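Local coordinates for protein 5-formaminoimidazole-4-carboxamide-1-(beta)-D-ribofuranosyl 5'-monophosphate synthetase (PDB 2R7L) that catalyses the ATP- and formate-dependent formylation of AICAR to FAICAR in purine biosynthesis, without folates, as a member of the ATP-grasp superfamily, at residues 113-118 with 286-291. Residues are numbered along the deposited sequence; the frame is centred on the assembly and turned at random.
Sequences FGNRRI and VPPGMI
The amide nitrogen ND2 of Asn115 is gripped by two backbone carbonyls of the facing loop. The short bond from Asn115 ND2 to Gly289 O, 2.6 Å, is nearly straight, lies in the amide plane and meets a lone pair of the carbonyl; a weak, bent bond of 3.0 Å joins Asn115 ND2 to Val286 O. CG of Asn115 stands anti to the backbone N (chi1 173°), which swings the amide across to residues 286-289; chi2 near 0° turns ND2 to the carbonyls and OD1 back to take a weak bond from Arg117 N, the Asx-turn pairing, and a second weak one from Ile118 N. Asparagine suits the place by donating across the contact while accepting within its own segment. A leucine here would probably leave the Gly289 carbonyl without this donor and the 116-118 turn less firmly held. The cis peptide before Pro288 shapes the opposing turn. Beside this polar centre the side chains of Ile118 and Met290 cross at about a right angle, with Ile118 CD1 3.7 Å from Met290 CE, while Ile118 CG1 lies 4.0 Å from Val286 CG2. At Gly114 (phi 111°) a side chain would be jammed against Phe113 O, so glycine suits the place, and its bare CA lies 3.7 Å from Ile291 CB. Ile118 and Met290 also pack on helix 268-285, Phe113 rests on helix 339-353, and Ile291 leads into strand 292-300.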
loop_
_atom_site.group_PDB
_atom_site.type_symbol
_atom_site.label_atom_id
_atom_site.label_comp_id
_atom_site.label_asym_id
_atom_site.label_seq_id
_atom_site.Cartn_x
_atom_site.Cartn_y
_atom_site.Cartn_z
ATOM N N PHE A 113 -21.522 19.083 -9.422
ATOM C CA PHE A 113 -21.751 17.647 -9.339
ATOM C C PHE A 113 -23.091 17.378 -8.652
ATOM O O PHE A 113 -23.368 17.929 -7.591
ATOM C CB PHE A 113 -20.613 16.965 -8.569
ATOM C CG PHE A 113 -20.753 15.473 -8.486
ATOM C CD1 PHE A 113 -20.354 14.666 -9.541
ATOM C CD2 PHE A 113 -21.292 14.875 -7.359
ATOM C CE1 PHE A 113 -20.484 13.288 -9.473
ATOM C CE2 PHE A 113 -21.428 13.499 -7.284
ATOM C CZ PHE A 113 -21.015 12.701 -8.341
ATOM N N GLY A 114 -23.918 16.533 -9.261
ATOM C CA GLY A 114 -25.222 16.200 -8.701
ATOM C C GLY A 114 -26.417 16.731 -9.481
ATOM O O GLY A 114 -26.265 17.360 -10.533
ATOM N N ASN A 115 -27.613 16.468 -8.957
ATOM C CA ASN A 115 -28.858 16.917 -9.575
ATOM C C ASN A 115 -29.331 18.203 -8.908
ATOM O O ASN A 115 -29.865 18.183 -7.804
ATOM C CB ASN A 115 -29.929 15.820 -9.502
ATOM C CG ASN A 115 -31.292 16.295 -9.981
ATOM O OD1 ASN A 115 -31.468 17.463 -10.304
ATOM N ND2 ASN A 115 -32.263 15.385 -10.023
ATOM N N ARG A 116 -29.114 19.317 -9.595
ATOM C CA ARG A 116 -29.368 20.654 -9.068
ATOM C C ARG A 116 -30.816 20.878 -8.628
ATOM O O ARG A 116 -31.068 21.549 -7.629
ATOM C CB ARG A 116 -29.015 21.680 -10.141
ATOM C CG ARG A 116 -28.643 23.038 -9.628
ATOM C CD ARG A 116 -28.411 23.963 -10.800
ATOM N NE ARG A 116 -27.493 25.044 -10.470
ATOM C CZ ARG A 116 -26.232 25.103 -10.880
ATOM N NH1 ARG A 116 -25.735 24.138 -11.647
ATOM N NH2 ARG A 116 -25.470 26.129 -10.529
ATOM N N ARG A 117 -31.759 20.329 -9.389
ATOM C CA ARG A 117 -33.180 20.523 -9.117
ATOM C C ARG A 117 -33.595 19.868 -7.797
ATOM O O ARG A 117 -34.448 20.384 -7.075
ATOM C CB ARG A 117 -34.030 19.954 -10.260
ATOM C CG ARG A 117 -33.795 20.578 -11.637
ATOM C CD ARG A 117 -34.422 21.968 -11.774
ATOM N NE ARG A 117 -33.447 23.035 -11.551
ATOM C CZ ARG A 117 -33.722 24.335 -11.620
ATOM N NH1 ARG A 117 -34.952 24.750 -11.906
ATOM N NH2 ARG A 117 -32.761 25.225 -11.399
ATOM N N ILE A 118 -32.975 18.736 -7.480
ATOM C CA ILE A 118 -33.407 17.918 -6.355
ATOM C C ILE A 118 -32.955 18.463 -5.003
ATOM O O ILE A 118 -33.384 17.984 -3.958
ATOM C CB ILE A 118 -32.985 16.444 -6.527
ATOM C CG1 ILE A 118 -33.970 15.526 -5.809
ATOM C CG2 ILE A 118 -31.547 16.223 -6.065
ATOM C CD1 ILE A 118 -33.632 14.072 -5.914
ATOM N N VAL A 286 -38.158 13.720 -9.917
ATOM C CA VAL A 286 -37.215 14.804 -10.217
ATOM C C VAL A 286 -36.064 14.352 -11.127
ATOM O O VAL A 286 -34.943 14.170 -10.654
ATOM C CB VAL A 286 -36.590 15.403 -8.930
ATOM C CG1 VAL A 286 -36.346 16.893 -9.104
ATOM C CG2 VAL A 286 -37.464 15.133 -7.716
ATOM N N PRO A 287 -36.333 14.199 -12.437
ATOM C CA PRO A 287 -35.330 13.659 -13.365
ATOM C C PRO A 287 -34.038 14.481 -13.401
ATOM O O PRO A 287 -34.089 15.719 -13.368
ATOM C CB PRO A 287 -36.044 13.711 -14.721
ATOM C CG PRO A 287 -37.507 13.720 -14.379
ATOM C CD PRO A 287 -37.592 14.533 -13.126
ATOM N N PRO A 288 -32.876 13.801 -13.475
ATOM C CA PRO A 288 -32.696 12.346 -13.544
ATOM C C PRO A 288 -32.731 11.613 -12.203
ATOM O O PRO A 288 -32.458 10.413 -12.155
ATOM C CB PRO A 288 -31.303 12.209 -14.153
ATOM C CG PRO A 288 -30.576 13.412 -13.671
ATOM C CD PRO A 288 -31.590 14.515 -13.540
ATOM N N GLY A 289 -33.064 12.317 -11.127
ATOM C CA GLY A 289 -33.169 11.681 -9.819
ATOM C C GLY A 289 -31.986 12.005 -8.929
ATOM O O GLY A 289 -31.447 13.114 -8.974
ATOM N N MET A 290 -31.585 11.031 -8.118
ATOM C CA MET A 290 -30.429 11.191 -7.241
ATOM C C MET A 290 -29.152 11.043 -8.055
ATOM O O MET A 290 -29.047 10.156 -8.899
ATOM C CB MET A 290 -30.456 10.142 -6.126
ATOM C CG MET A 290 -31.778 10.084 -5.367
ATOM S SD MET A 290 -31.901 11.226 -3.976
ATOM C CE MET A 290 -30.686 12.475 -4.380
ATOM N N ILE A 291 -28.189 11.924 -7.814
ATOM C CA ILE A 291 -26.896 11.816 -8.482
ATOM C C ILE A 291 -25.785 11.885 -7.445
ATOM O O ILE A 291 -25.574 12.917 -6.811
ATOM C CB ILE A 291 -26.703 12.916 -9.556
ATOM C CG1 ILE A 291 -27.819 12.854 -10.609
ATOM C CG2 ILE A 291 -25.333 12.801 -10.210
ATOM C CD1 ILE A 291 -27.863 11.570 -11.411
#